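Local coordinates for monoglyceride lipase (Saccharomyces cerevisiae, PDB 4ZWN), which hydrolyses monoacylglycerols, preferably monounsaturated ones, to free fatty acid and glycerol and also takes part in breaking down fatty acid ethyl esters, at residues 269-275 against 298-302; 210-216 against 303-309. The protein carries 2 engineered substitutions. All blocks are in the same frame, centred on the assembly; numbering follows the deposited sequence.

Interaction 1 (269-275 against 298-302)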
loop_
_atom_site.group_PDB
_atom_site.type_symbol
_atom_site.label_atom_id
_atom_site.label_comp_id
_atom_site.label_asym_id
_atom_site.label_seq_id
_atom_site.Cartn_x
_atom_site.Cartn_y
_atom_site.Cartn_z
ATOM N N GLY A 269 -6.107 -9.768 -6.387
ATOM C CA GLY A 269 -6.773 -11.047 -6.235
ATOM C C GLY A 269 -8.070 -11.076 -7.017
ATOM O O GLY A 269 -8.852 -10.125 -6.967
ATOM N N GLN A 270 -8.287 -12.156 -7.758
ATOM C CA GLN A 270 -9.477 -12.286 -8.578
ATOM C C GLN A 270 -10.725 -12.332 -7.704
ATOM O O GLN A 270 -11.777 -11.822 -8.088
ATOM C CB GLN A 270 -9.384 -13.536 -9.454
ATOM C CG GLN A 270 -10.566 -13.725 -10.394
ATOM C CD GLN A 270 -10.665 -12.632 -11.439
ATOM O OE1 GLN A 270 -9.855 -12.567 -12.365
ATOM N NE2 GLN A 270 -11.666 -11.768 -11.299
ATOM N N ASP A 271 -10.596 -12.925 -6.520
ATOM C CA ASP A 271 -11.734 -13.081 -5.618
ATOM C C ASP A 271 -11.825 -11.954 -4.594
ATOM O O ASP A 271 -12.514 -12.084 -3.579
ATOM C CB ASP A 271 -11.658 -14.426 -4.897
ATOM C CG ASP A 271 -11.714 -15.597 -5.852
ATOM O OD1 ASP A 271 -12.177 -15.406 -6.996
ATOM O OD2 ASP A 271 -11.298 -16.708 -5.457
ATOM N N ASP A 272 -11.129 -10.854 -4.861
ATOM C CA ASP A 272 -11.174 -9.691 -3.986
ATOM C C ASP A 272 -12.583 -9.096 -3.978
ATOM O O ASP A 272 -13.066 -8.602 -4.996
ATOM C CB ASP A 272 -10.149 -8.645 -4.435
ATOM C CG ASP A 272 -9.932 -7.545 -3.407
ATOM O OD1 ASP A 272 -10.814 -7.329 -2.548
ATOM O OD2 ASP A 272 -8.876 -6.885 -3.468
ATOM N N THR A 273 -13.238 -9.154 -2.824
ATOM C CA THR A 273 -14.588 -8.616 -2.692
ATOM C C THR A 273 -14.588 -7.355 -1.840
ATOM O O THR A 273 -15.639 -6.882 -1.411
ATOM C CB THR A 273 -15.550 -9.644 -2.079
ATOM O OG1 THR A 273 -15.005 -10.133 -0.846
ATOM C CG2 THR A 273 -15.760 -10.808 -3.037
ATOM N N ILE A 274 -13.397 -6.815 -1.600
ATOM C CA ILE A 274 -13.253 -5.548 -0.894
ATOM C C ILE A 274 -13.037 -4.427 -1.908
ATOM O O ILE A 274 -13.836 -3.495 -1.993
ATOM C CB ILE A 274 -12.094 -5.593 0.118
ATOM C CG1 ILE A 274 -12.382 -6.646 1.191
ATOM C CG2 ILE A 274 -11.882 -4.227 0.757
ATOM C CD1 ILE A 274 -11.317 -6.750 2.260
ATOM N N ASN A 275 -11.958 -4.527 -2.679
ATOM C CA ASN A 275 -11.720 -3.610 -3.790
ATOM C C ASN A 275 -11.971 -4.307 -5.123
ATOM O O ASN A 275 -11.372 -5.341 -5.411
ATOM C CB ASN A 275 -10.294 -3.055 -3.746
ATOM C CG ASN A 275 -10.041 -2.188 -2.528
ATOM O OD1 ASN A 275 -10.978 -1.738 -1.868
ATOM N ND2 ASN A 275 -8.771 -1.941 -2.229
ATOM N N PRO A 298 -6.157 -16.068 -9.407
ATOM C CA PRO A 298 -7.279 -16.932 -9.086
ATOM C C PRO A 298 -7.170 -17.531 -7.718
ATOM O O PRO A 298 -6.131 -17.977 -7.332
ATOM C CB PRO A 298 -7.169 -18.015 -10.131
ATOM C CG PRO A 298 -6.481 -17.366 -11.246
ATOM C CD PRO A 298 -5.478 -16.492 -10.622
ATOM N N GLY A 299 -8.264 -17.517 -6.983
ATOM C CA GLY A 299 -8.291 -18.026 -5.641
ATOM C C GLY A 299 -7.781 -17.065 -4.618
ATOM O O GLY A 299 -7.776 -17.339 -3.456
ATOM N N ALA A 300 -7.330 -15.913 -5.048
ATOM C CA ALA A 300 -6.797 -14.968 -4.106
ATOM C C ALA A 300 -7.794 -13.896 -3.774
ATOM O O ALA A 300 -8.733 -13.705 -4.451
ATOM C CB ALA A 300 -5.498 -14.395 -4.590
ATOM N N ARG A 301 -7.582 -13.243 -2.667
ATOM C CA ARG A 301 -8.519 -12.318 -2.122
ATOM C C ARG A 301 -7.821 -11.004 -1.948
ATOM O O ARG A 301 -6.922 -10.701 -2.669
ATOM C CB ARG A 301 -9.047 -12.837 -0.805
ATOM C CG ARG A 301 -10.008 -13.975 -0.994
ATOM C CD ARG A 301 -10.762 -14.356 0.242
ATOM N NE ARG A 301 -11.585 -15.525 -0.006
ATOM C CZ ARG A 301 -12.231 -16.235 0.910
ATOM N NH1 ARG A 301 -12.182 -15.943 2.177
ATOM N NH2 ARG A 301 -12.919 -17.274 0.542
ATOM N N HIS A 302 -8.247 -10.209 -1.000
ATOM C CA HIS A 302 -7.646 -8.892 -0.812
ATOM C C HIS A 302 -6.177 -8.649 -0.454
ATOM O O HIS A 302 -5.453 -8.008 -1.213
ATOM C CB HIS A 302 -8.484 -8.163 0.237
ATOM C CG HIS A 302 -8.242 -6.685 0.282
ATOM N ND1 HIS A 302 -8.273 -5.895 -0.844
ATOM C CD2 HIS A 302 -7.967 -5.860 1.317
ATOM C CE1 HIS A 302 -8.027 -4.639 -0.506
ATOM N NE2 HIS A 302 -7.837 -4.593 0.803
HETATM O O HOH W 1 -6.056 -7.688 -3.881
HETATM O O HOH W 2 -10.529 -17.010 -8.776
#

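Interaction 2 (210-216 against 303-309)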
loop_
_atom_site.group_PDB
_atom_site.type_symbol
_atom_site.label_atom_id
_atom_site.label_comp_id
_atom_site.label_asym_id
_atom_site.label_seq_id
_atom_site.Cartn_x
_atom_site.Cartn_y
_atom_site.Cartn_z
ATOM N N ILE A 210 -10.722 -10.132 3.570
ATOM C CA ILE A 210 -9.314 -9.757 3.590
ATOM C C ILE A 210 -8.421 -10.905 3.130
ATOM O O ILE A 210 -7.540 -10.717 2.290
ATOM C CB ILE A 210 -8.886 -9.288 4.996
ATOM C CG1 ILE A 210 -9.496 -7.916 5.293
ATOM C CG2 ILE A 210 -7.374 -9.222 5.107
ATOM C CD1 ILE A 210 -9.219 -7.404 6.683
ATOM N N THR A 211 -8.658 -12.098 3.669
ATOM C CA THR A 211 -7.843 -13.259 3.320
ATOM C C THR A 211 -8.620 -14.572 3.368
ATOM O O THR A 211 -9.644 -14.678 4.045
ATOM C CB THR A 211 -6.627 -13.387 4.250
ATOM O OG1 THR A 211 -5.854 -14.531 3.868
ATOM C CG2 THR A 211 -7.077 -13.549 5.692
ATOM N N SER A 212 -8.116 -15.570 2.649
ATOM C CA SER A 212 -8.718 -16.896 2.646
ATOM C C SER A 212 -8.075 -17.804 3.693
ATOM O O SER A 212 -8.632 -18.844 4.044
ATOM C CB SER A 212 -8.601 -17.536 1.261
ATOM O OG SER A 212 -7.247 -17.802 0.937
ATOM N N ASP A 213 -6.903 -17.409 4.186
ATOM C CA ASP A 213 -6.188 -18.198 5.189
ATOM C C ASP A 213 -6.680 -17.883 6.597
ATOM O O ASP A 213 -6.597 -16.742 7.054
ATOM C CB ASP A 213 -4.679 -17.956 5.097
ATOM C CG ASP A 213 -3.878 -18.957 5.911
ATOM O OD1 ASP A 213 -4.399 -20.059 6.183
ATOM O OD2 ASP A 213 -2.726 -18.649 6.276
ATOM N N LYS A 214 -7.180 -18.903 7.288
ATOM C CA LYS A 214 -7.767 -18.717 8.611
ATOM C C LYS A 214 -6.701 -18.500 9.676
ATOM O O LYS A 214 -6.989 -17.992 10.758
ATOM C CB LYS A 214 -8.640 -19.917 8.978
ATOM C CG LYS A 214 -9.574 -20.347 7.863
ATOM C CD LYS A 214 -10.688 -21.238 8.381
ATOM C CE LYS A 214 -12.041 -20.567 8.203
ATOM N NZ LYS A 214 -13.148 -21.370 8.795
ATOM N N ALA A 215 -5.469 -18.887 9.364
ATOM C CA ALA A 215 -4.354 -18.663 10.273
ATOM C C ALA A 215 -4.101 -17.168 10.443
ATOM O O ALA A 215 -4.000 -16.674 11.566
ATOM C CB ALA A 215 -3.105 -19.366 9.765
ATOM N N TYR A 216 -4.005 -16.450 9.326
ATOM C CA TYR A 216 -3.817 -15.003 9.364
ATOM C C TYR A 216 -5.089 -14.290 9.808
ATOM O O TYR A 216 -5.033 -13.198 10.374
ATOM C CB TYR A 216 -3.378 -14.471 8.000
ATOM C CG TYR A 216 -1.943 -14.779 7.644
ATOM C CD1 TYR A 216 -0.902 -14.000 8.132
ATOM C CD2 TYR A 216 -1.630 -15.840 6.807
ATOM C CE1 TYR A 216 0.412 -14.277 7.805
ATOM C CE2 TYR A 216 -0.322 -16.124 6.475
ATOM C CZ TYR A 216 0.694 -15.340 6.977
ATOM O OH TYR A 216 1.999 -15.623 6.647
ATOM N N SER A 303 -5.743 -9.150 0.698
ATOM C CA SER A 303 -4.385 -8.890 1.186
ATOM C C SER A 303 -3.434 -9.966 0.666
ATOM O O SER A 303 -2.995 -10.832 1.424
ATOM C CB SER A 303 -4.328 -8.848 2.715
ATOM O OG SER A 303 -5.101 -7.778 3.227
ATOM N N ILE A 304 -3.104 -9.895 -0.619
ATOM C CA ILE A 304 -2.322 -10.941 -1.275
ATOM C C ILE A 304 -0.834 -10.902 -0.925
ATOM O O ILE A 304 -0.137 -11.909 -1.038
ATOM C CB ILE A 304 -2.469 -10.859 -2.807
ATOM C CG1 ILE A 304 -2.051 -9.477 -3.314
ATOM C CG2 ILE A 304 -3.899 -11.171 -3.219
ATOM C CD1 ILE A 304 -2.133 -9.323 -4.822
ATOM N N PHE A 305 -0.353 -9.740 -0.497
ATOM C CA PHE A 305 1.065 -9.560 -0.203
ATOM C C PHE A 305 1.397 -9.710 1.276
ATOM O O PHE A 305 2.558 -9.589 1.664
ATOM C CB PHE A 305 1.536 -8.179 -0.668
ATOM C CG PHE A 305 1.985 -8.135 -2.096
ATOM C CD1 PHE A 305 3.226 -8.628 -2.457
ATOM C CD2 PHE A 305 1.179 -7.574 -3.073
ATOM C CE1 PHE A 305 3.650 -8.582 -3.770
ATOM C CE2 PHE A 305 1.598 -7.521 -4.386
ATOM C CZ PHE A 305 2.838 -8.025 -4.733
ATOM N N SER A 306 0.390 -9.956 2.107
ATOM C CA SER A 306 0.618 -9.914 3.545
ATOM C C SER A 306 -0.092 -11.013 4.327
ATOM O O SER A 306 0.522 -11.667 5.172
ATOM C CB SER A 306 0.196 -8.549 4.093
ATOM O OG SER A 306 -1.182 -8.313 3.861
ATOM N N LEU A 307 -1.376 -11.220 4.051
ATOM C CA LEU A 307 -2.191 -12.068 4.915
ATOM C C LEU A 307 -2.774 -13.303 4.225
ATOM O O LEU A 307 -3.516 -14.065 4.837
ATOM C CB LEU A 307 -3.321 -11.232 5.525
ATOM C CG LEU A 307 -2.830 -10.032 6.345
ATOM C CD1 LEU A 307 -3.987 -9.156 6.801
ATOM C CD2 LEU A 307 -1.994 -10.497 7.538
ATOM N N GLU A 308 -2.430 -13.513 2.960
ATOM C CA GLU A 308 -2.958 -14.661 2.228
ATOM C C GLU A 308 -2.153 -15.935 2.470
ATOM O O GLU A 308 -1.175 -15.934 3.218
ATOM C CB GLU A 308 -3.015 -14.362 0.728
ATOM C CG GLU A 308 -4.364 -13.842 0.251
ATOM C CD GLU A 308 -5.460 -14.898 0.312
ATOM O OE1 GLU A 308 -5.143 -16.087 0.522
ATOM O OE2 GLU A 308 -6.644 -14.537 0.144
ATOM N N THR A 309 -2.576 -17.021 1.831
ATOM C CA THR A 309 -1.924 -18.315 1.988
ATOM C C THR A 309 -0.521 -18.302 1.403
ATOM O O THR A 309 -0.189 -17.444 0.582
ATOM C CB THR A 309 -2.727 -19.447 1.313
ATOM O OG1 THR A 309 -2.734 -19.251 -0.109
ATOM C CG2 THR A 309 -4.153 -19.476 1.826
#

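Interaction 1 (269-275 against 298-302)
I274 lies over one face of the H302 imidazole, its CB 4.0 Å from the ring centroid, a CH-pi contact; I274 CD1 also packs against CD2 of H302. A branched aliphatic side chain suits this place because it covers the ring without competing for its nitrogens. At the ring edge the ND1-H of H302 points at OD2 of D272, 2.9 Å away in an almost straight bond (177°). This oxygen lies in the imidazole plane and is met on its syn side, although carboxylate and ring planes are 63° apart. D272 reaches the ring because CG stands anti to the backbone N (chi1 -168°), while OD1 accepts the N-H of I274, an Asx turn, and also that of N275, the wider Asx motif; together they restrain the carboxylate's rotation. Replacing D272 with an alanine is likely to leave ND1 of H302 without its acceptor, the ring less firmly oriented, and the I274 and N275 amides without their shared oxygen. N275 sets ND2 3.3 Å from CE1 of H302, but ND2 is hydrogen-bonded to S144 OG and G170 O. Farther along, the D271 N-H binds A300 O (2.9 Å), and a water links D271 OD1 to G299 N. D272 and H302 probably form the charge relay of the catalytic triad, with S144 as nucleophile; the straight bond is consistent with D272 orienting the histidine for proton transfer.

Interaction 2 (210-216 against 303-309)
OE1 of E308 is gripped from two sides: the hydroxyl of S212 donates to its syn lone pair at 2.7 Å, and the backbone N-H of T309 reaches its anti side at 3.0 Å. The other oxygen, OE2, takes the S212 N-H at 3.1 Å, from 53° above the carboxylate plane. Glutamate suits this place because its chain, bent at chi2 (-69°), is long enough to fold back across the gap and offer both oxygens to one serine, whose hydroxyl and amide are the matching donors.

T211 works in both directions. Its OG1 stands anti to the backbone N (chi1 -180°), where it donates to L307 O and accepts from the N-H of D213, closing an ST turn just after helix 207-210. The donor sits above the carbonyl plane of L307, so no lone pair is met squarely. At the other end of the contact S303 N gives a nearly straight bond to I210 O, 2.9 Å long.

Between these polar links L307 fills the apolar space. Its CA lies over the face of the Y216 ring, 4.1 Å from the centroid, while CD2 touches Y216 CD1 and CD1 lies alongside I210 CG2. A flat tyrosine ring can thus cover backbone and side chain of L307 together. Beside them the methyl CG2 of T309 packs on D213 CB.

The contact joins the turn between helices 207-210 and 214-222 to the loop that runs from strand 292-297 to helix 310-326. D213 and T309 occupy the N-cap positions of helices 214-222 and 310-326, and R79 of helix 78-86 bonds to E308 O and touches Y216.

The two contacts have centres 10 Å apart on the same side of the chain's centre, and they share one loop, which leaves strand 292-297, passes through 298-302 and 303-309, and enters helix 310-326. Along the chain 210-216 comes first, then 269-275 at the end of strand 264-269, so interaction 2 brackets interaction 1. They also touch: the R301 guanidinium makes a weak bond to T211 O, R301 N a weak one to E308 OE2, and H302 CB packs against I210 O. In this alpha/beta hydrolase, the loop bearing the histidine is thus held by the aspartate loop at 298-302 and by the 210-216 turn at 303-309.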